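Side-chain contacts in methyl-coenzyme M reductase gamma subunit (Methermicoccus shengliensis DSM 18856, PDB 7NKG), which probably forms, with its partner subunits, the factor 430 enzyme that releases methane from methyl-coenzyme M at the expense of coenzyme B: residues Q6-N11 / P99-Y104; E208-T213 / V218-F223. All coordinates share one frame; numbering follows the deposited sequence.

Contact 1 (Q6-N11 / P99-Y104); sequences QYYPGN and PYWRSY
A chi1 of -167° swings the Tyr-8 ring away from its own backbone nitrogen and toward helix 99-109, while Trp-101 turns its indole out from the first turn of that helix with chi1 at -92°, well off a staggered value. The two side chains cross at about a right angle and form a T-shaped pair, the indole supplying the edge and the phenol the face. The planes stand at 77°, and the centroid of the tyrosine ring lies 5.1 Å from that of the six-membered ring of the tryptophan. CZ2 of Trp-101 makes the closest approach, 3.6 Å from CE1 of Tyr-8 and displaced toward the rim of the phenol. Beside it, CH2 of Trp-101 comes 3.8 Å from the Tyr-8 OH, and the CZ2-CH2 edge lies over the CE1-CZ side of the ring. CD of Pro-9 lies 3.4 Å above the opposite face of Tyr-8, toward its rim, which gives the phenol a proline CH2 on one side and an indole edge on the other. The indole in turn is braced by CE2 of Tyr-104, 3.4 Å over the centre of one face. The Tyr-8 hydroxyl finds its main polar partner in an acidic side chain of another protein chain, and Arg-18 makes a cation-pi contact with Trp-101. The pair thus joins the N-terminal loop to helix 99-109. Met-22 of helix 13-23 touches both rings, Val-229 of helix 227-245 packs on Tyr-8, and Pro-99 and Ser-103 of helix 99-109 reach strand 114-117.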
loop_
_atom_site.group_PDB
_atom_site.type_symbol
_atom_site.label_atom_id
_atom_site.label_comp_id
_atom_site.label_asym_id
_atom_site.label_seq_id
_atom_site.Cartn_x
_atom_site.Cartn_y
_atom_site.Cartn_z
ATOM N N GLN C 6 1.794 35.872 35.733
ATOM C CA GLN C 6 1.052 36.928 35.026
ATOM C C GLN C 6 -0.059 36.352 34.124
ATOM O O GLN C 6 -0.954 37.102 33.745
ATOM C CB GLN C 6 1.989 37.824 34.234
ATOM C CG GLN C 6 2.775 37.130 33.119
ATOM C CD GLN C 6 3.718 38.086 32.425
ATOM O OE1 GLN C 6 3.817 39.281 32.752
ATOM N NE2 GLN C 6 4.426 37.585 31.428
ATOM N N TYR C 7 0.026 35.043 33.777
ATOM C CA TYR C 7 -0.983 34.242 33.086
ATOM C C TYR C 7 -1.262 34.559 31.622
ATOM O O TYR C 7 -1.301 33.642 30.800
ATOM C CB TYR C 7 -2.329 34.308 33.844
ATOM C CG TYR C 7 -2.253 33.795 35.264
ATOM C CD1 TYR C 7 -2.129 32.441 35.528
ATOM C CD2 TYR C 7 -2.301 34.666 36.343
ATOM C CE1 TYR C 7 -2.057 31.964 36.830
ATOM C CE2 TYR C 7 -2.235 34.201 37.648
ATOM C CZ TYR C 7 -2.117 32.846 37.890
ATOM O OH TYR C 7 -2.057 32.374 39.183
ATOM N N TYR C 8 -1.585 35.823 31.311
ATOM C CA TYR C 8 -2.055 36.181 29.983
ATOM C C TYR C 8 -2.004 37.708 29.804
ATOM O O TYR C 8 -2.226 38.459 30.772
ATOM C CB TYR C 8 -3.523 35.707 29.885
ATOM C CG TYR C 8 -4.118 35.695 28.494
ATOM C CD1 TYR C 8 -3.716 34.761 27.554
ATOM C CD2 TYR C 8 -5.171 36.537 28.161
ATOM C CE1 TYR C 8 -4.268 34.735 26.283
ATOM C CE2 TYR C 8 -5.731 36.523 26.890
ATOM C CZ TYR C 8 -5.283 35.612 25.955
ATOM O OH TYR C 8 -5.878 35.541 24.718
ATOM N N PRO C 9 -1.730 38.195 28.591
ATOM C CA PRO C 9 -1.699 39.655 28.365
ATOM C C PRO C 9 -3.112 40.256 28.227
ATOM O O PRO C 9 -4.111 39.548 28.402
ATOM C CB PRO C 9 -0.902 39.759 27.063
ATOM C CG PRO C 9 -1.333 38.533 26.311
ATOM C CD PRO C 9 -1.445 37.456 27.343
ATOM N N GLY C 10 -3.196 41.551 27.912
ATOM C CA GLY C 10 -4.480 42.217 27.698
ATOM C C GLY C 10 -4.949 43.015 28.892
ATOM O O GLY C 10 -4.586 42.713 30.031
ATOM N N ASN C 11 -5.775 44.040 28.626
ATOM C CA ASN C 11 -6.278 44.941 29.664
ATOM C C ASN C 11 -7.807 45.123 29.659
ATOM O O ASN C 11 -8.310 45.926 30.449
ATOM C CB ASN C 11 -5.598 46.308 29.523
ATOM C CG ASN C 11 -5.881 47.025 28.224
ATOM O OD1 ASN C 11 -6.508 46.493 27.304
ATOM N ND2 ASN C 11 -5.435 48.270 28.124
ATOM N N PRO C 99 -14.272 27.387 26.174
ATOM C CA PRO C 99 -13.649 26.065 26.318
ATOM C C PRO C 99 -12.173 26.082 26.740
ATOM O O PRO C 99 -11.829 25.394 27.708
ATOM C CB PRO C 99 -13.863 25.452 24.932
ATOM C CG PRO C 99 -15.152 26.029 24.491
ATOM C CD PRO C 99 -15.032 27.472 24.910
ATOM N N TYR C 100 -11.294 26.885 26.071
ATOM C CA TYR C 100 -9.875 26.869 26.462
ATOM C C TYR C 100 -9.684 27.325 27.910
ATOM O O TYR C 100 -8.880 26.724 28.624
ATOM C CB TYR C 100 -8.965 27.697 25.525
ATOM C CG TYR C 100 -8.590 26.938 24.263
ATOM C CD1 TYR C 100 -7.750 25.832 24.314
ATOM C CD2 TYR C 100 -9.181 27.243 23.051
ATOM C CE1 TYR C 100 -7.490 25.065 23.177
ATOM C CE2 TYR C 100 -8.927 26.492 21.912
ATOM C CZ TYR C 100 -8.102 25.387 21.980
ATOM O OH TYR C 100 -7.954 24.629 20.833
ATOM N N TRP C 101 -10.467 28.304 28.362
ATOM C CA TRP C 101 -10.292 28.836 29.721
ATOM C C TRP C 101 -10.863 27.890 30.805
ATOM O O TRP C 101 -10.323 27.892 31.922
ATOM C CB TRP C 101 -10.783 30.286 29.823
ATOM C CG TRP C 101 -9.632 31.220 29.549
ATOM C CD1 TRP C 101 -8.764 31.713 30.481
ATOM C CD2 TRP C 101 -9.028 31.480 28.265
ATOM N NE1 TRP C 101 -7.684 32.301 29.865
ATOM C CE2 TRP C 101 -7.836 32.201 28.501
ATOM C CE3 TRP C 101 -9.410 31.226 26.937
ATOM C CZ2 TRP C 101 -7.010 32.645 27.464
ATOM C CZ3 TRP C 101 -8.605 31.689 25.909
ATOM C CH2 TRP C 101 -7.425 32.400 26.174
ATOM N N ARG C 102 -11.844 27.014 30.488
ATOM C CA ARG C 102 -12.249 25.979 31.464
ATOM C C ARG C 102 -11.052 24.985 31.583
ATOM O O ARG C 102 -10.721 24.565 32.679
ATOM C CB ARG C 102 -13.491 25.199 31.024
ATOM C CG ARG C 102 -14.806 25.937 31.190
ATOM C CD ARG C 102 -15.959 24.946 31.164
ATOM N NE ARG C 102 -17.292 25.568 31.194
ATOM C CZ ARG C 102 -18.004 25.855 32.288
ATOM N NH1 ARG C 102 -17.503 25.623 33.506
ATOM N NH2 ARG C 102 -19.212 26.399 32.176
ATOM N N SER C 103 -10.389 24.646 30.449
ATOM C CA SER C 103 -9.239 23.753 30.485
ATOM C C SER C 103 -8.054 24.390 31.228
ATOM O O SER C 103 -7.407 23.696 32.002
ATOM C CB SER C 103 -8.828 23.332 29.077
ATOM O OG SER C 103 -9.825 22.507 28.501
ATOM N N TYR C 104 -7.794 25.703 31.036
ATOM C CA TYR C 104 -6.691 26.364 31.763
ATOM C C TYR C 104 -7.006 26.408 33.252
ATOM O O TYR C 104 -6.118 26.153 34.083
ATOM C CB TYR C 104 -6.447 27.799 31.263
ATOM C CG TYR C 104 -6.115 27.923 29.789
ATOM C CD1 TYR C 104 -5.411 26.925 29.124
ATOM C CD2 TYR C 104 -6.560 29.005 29.046
ATOM C CE1 TYR C 104 -5.122 27.026 27.769
ATOM C CE2 TYR C 104 -6.319 29.094 27.680
ATOM C CZ TYR C 104 -5.598 28.103 27.040
ATOM O OH TYR C 104 -5.358 28.207 25.684
#

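Contact 2 (E208-T213 / V218-F223); sequences EAAKRT and VDNVPF
Asn-220 and Ala-210 illustrate how one loop amide can tie a helix end to the chain that follows it. From Asn-220 CB, which projects toward the helix, the side chain runs on fully extended from the backbone nitrogen (chi1 178°), and this course carries the amide up to the last turn of helix 206-212. Asn-220 CG lies 3.8 Å from the Ala-210 CB. Beyond it, Asn-220 OD1 rests against the same methyl, 3.5 Å from Ala-210 CB, whereas Asn-220 ND2 donates to the Ala-210 O at 3.1 Å while also touching methyl groups. The N-H...O angle of 160° makes the bond fairly straight, and the acceptor lies close to the plane of the amide. At the carbonyl, however, the donor arrives well to the side, with a C=O...N angle of 115°, and somewhat tilted from the carbonyl plane. CG2 of Thr-213 sits 3.8 Å from Asn-220 ND2, the threonine side chain sliding past that of Asn-220 in the opposite direction; the threonine hydroxyl points to the backbone O of Ala-95. Cut back to an alanine, this position would probably lose the donor to the Ala-210 carbonyl and open a gap beside the Thr-213 methyl. On the helix itself, NE of Arg-212 meets OE2 of Glu-208 at 2.8 Å, a salt bridge one turn apart, and Glu-142 and Glu-27 take the other guanidinium nitrogens. Asn-220 and Val-221 both face Arg-217, consistent with a classic beta bulge. The contact itself is a side-chain-to-backbone hydrogen bond from the following loop to a carbonyl in the C-terminal turn of helix 206-212.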
loop_
_atom_site.group_PDB
_atom_site.type_symbol
_atom_site.label_atom_id
_atom_site.label_comp_id
_atom_site.label_asym_id
_atom_site.label_seq_id
_atom_site.Cartn_x
_atom_site.Cartn_y
_atom_site.Cartn_z
ATOM N N GLU C 208 -24.612 41.247 33.143
ATOM C CA GLU C 208 -23.678 40.493 33.988
ATOM C C GLU C 208 -22.836 39.547 33.131
ATOM O O GLU C 208 -21.619 39.500 33.294
ATOM C CB GLU C 208 -24.429 39.687 35.065
ATOM C CG GLU C 208 -23.513 38.875 35.966
ATOM C CD GLU C 208 -24.208 38.104 37.073
ATOM O OE1 GLU C 208 -25.459 38.056 37.078
ATOM O OE2 GLU C 208 -23.496 37.526 37.927
ATOM N N ALA C 209 -23.477 38.800 32.206
ATOM C CA ALA C 209 -22.750 37.875 31.333
ATOM C C ALA C 209 -21.705 38.628 30.499
ATOM O O ALA C 209 -20.571 38.175 30.400
ATOM C CB ALA C 209 -23.728 37.146 30.427
ATOM N N ALA C 210 -22.069 39.800 29.944
ATOM C CA ALA C 210 -21.139 40.614 29.160
ATOM C C ALA C 210 -19.929 41.087 29.985
ATOM O O ALA C 210 -18.808 41.135 29.457
ATOM C CB ALA C 210 -21.870 41.813 28.576
ATOM N N LYS C 211 -20.145 41.408 31.262
ATOM C CA LYS C 211 -19.076 41.863 32.155
ATOM C C LYS C 211 -18.195 40.728 32.655
ATOM O O LYS C 211 -17.028 40.970 32.993
ATOM C CB LYS C 211 -19.665 42.565 33.386
ATOM C CG LYS C 211 -20.090 43.995 33.150
ATOM C CD LYS C 211 -20.884 44.545 34.298
ATOM C CE LYS C 211 -21.352 45.961 33.943
ATOM N NZ LYS C 211 -21.908 46.673 35.109
ATOM N N ARG C 212 -18.757 39.516 32.793
ATOM C CA ARG C 212 -18.024 38.368 33.336
ATOM C C ARG C 212 -17.426 37.443 32.269
ATOM O O ARG C 212 -16.649 36.547 32.626
ATOM C CB ARG C 212 -18.966 37.535 34.215
ATOM C CG ARG C 212 -19.437 38.257 35.475
ATOM C CD ARG C 212 -20.193 37.277 36.338
ATOM N NE ARG C 212 -20.738 37.853 37.573
ATOM C CZ ARG C 212 -20.058 38.050 38.704
ATOM N NH1 ARG C 212 -18.763 37.758 38.773
ATOM N NH2 ARG C 212 -20.665 38.559 39.771
ATOM N N THR C 213 -17.776 37.619 30.985
ATOM C CA THR C 213 -17.330 36.687 29.960
ATOM C C THR C 213 -15.849 36.749 29.584
ATOM O O THR C 213 -15.239 37.823 29.557
ATOM C CB THR C 213 -18.187 36.791 28.685
ATOM O OG1 THR C 213 -17.866 35.688 27.824
ATOM C CG2 THR C 213 -18.000 38.129 27.944
ATOM N N VAL C 218 -17.562 41.511 18.905
ATOM C CA VAL C 218 -17.528 42.844 18.298
ATOM C C VAL C 218 -18.587 43.784 18.923
ATOM O O VAL C 218 -18.389 44.998 18.910
ATOM C CB VAL C 218 -17.693 42.765 16.751
ATOM C CG1 VAL C 218 -19.146 42.499 16.357
ATOM C CG2 VAL C 218 -17.168 44.027 16.070
ATOM N N ASP C 219 -19.706 43.224 19.428
ATOM C CA ASP C 219 -20.790 44.003 20.045
ATOM C C ASP C 219 -20.689 44.078 21.575
ATOM O O ASP C 219 -21.658 44.462 22.231
ATOM C CB ASP C 219 -22.162 43.487 19.593
ATOM C CG ASP C 219 -22.437 42.031 19.904
ATOM O OD1 ASP C 219 -21.627 41.416 20.645
ATOM O OD2 ASP C 219 -23.434 41.495 19.379
ATOM N N ASN C 220 -19.535 43.702 22.157
ATOM C CA ASN C 220 -19.331 43.807 23.597
ATOM C C ASN C 220 -17.897 44.327 23.807
ATOM O O ASN C 220 -17.716 45.540 23.914
ATOM C CB ASN C 220 -19.625 42.473 24.319
ATOM C CG ASN C 220 -19.373 42.565 25.806
ATOM O OD1 ASN C 220 -19.700 43.578 26.442
ATOM N ND2 ASN C 220 -18.801 41.525 26.400
ATOM N N VAL C 221 -16.881 43.439 23.789
ATOM C CA VAL C 221 -15.481 43.796 23.925
ATOM C C VAL C 221 -14.829 43.181 22.693
ATOM O O VAL C 221 -14.615 41.966 22.675
ATOM C CB VAL C 221 -14.883 43.233 25.222
ATOM C CG1 VAL C 221 -13.373 43.440 25.257
ATOM C CG2 VAL C 221 -15.545 43.869 26.447
ATOM N N PRO C 222 -14.619 43.951 21.611
ATOM C CA PRO C 222 -14.048 43.347 20.400
ATOM C C PRO C 222 -12.642 42.803 20.617
ATOM O O PRO C 222 -11.821 43.417 21.316
ATOM C CB PRO C 222 -14.039 44.496 19.387
ATOM C CG PRO C 222 -15.009 45.510 19.930
ATOM C CD PRO C 222 -14.902 45.389 21.413
ATOM N N PHE C 223 -12.343 41.669 19.992
ATOM C CA PHE C 223 -11.005 41.064 20.041
ATOM C C PHE C 223 -9.949 42.069 19.533
ATOM O O PHE C 223 -8.894 42.229 20.138
ATOM C CB PHE C 223 -10.985 39.804 19.155
ATOM C CG PHE C 223 -9.613 39.212 18.948
ATOM C CD1 PHE C 223 -8.888 38.714 20.017
ATOM C CD2 PHE C 223 -9.069 39.108 17.680
ATOM C CE1 PHE C 223 -7.642 38.131 19.824
ATOM C CE2 PHE C 223 -7.813 38.541 17.488
ATOM C CZ PHE C 223 -7.113 38.045 18.558
#

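Contacts 1 and 2 come in series along the chain: the first closes at helix 99-109 before the second opens on helix 206-212. Their centres are 15 Å apart and their nearest atoms about 6 Å apart, without touching. Contact 1 is long-range in sequence, bringing residues 6-11 to a segment that begins 88 residues after they end, whereas contact 2 is local, joining a helix to the loop just after it. Helix 13-23 packs on the rings of contact 1 and touches Val-221 of contact 2, and helix 227-245 meets Tyr-8 in one and Phe-223 in the other. These two helices probably hold the N-terminal and C-terminal parts together beside the partner chains.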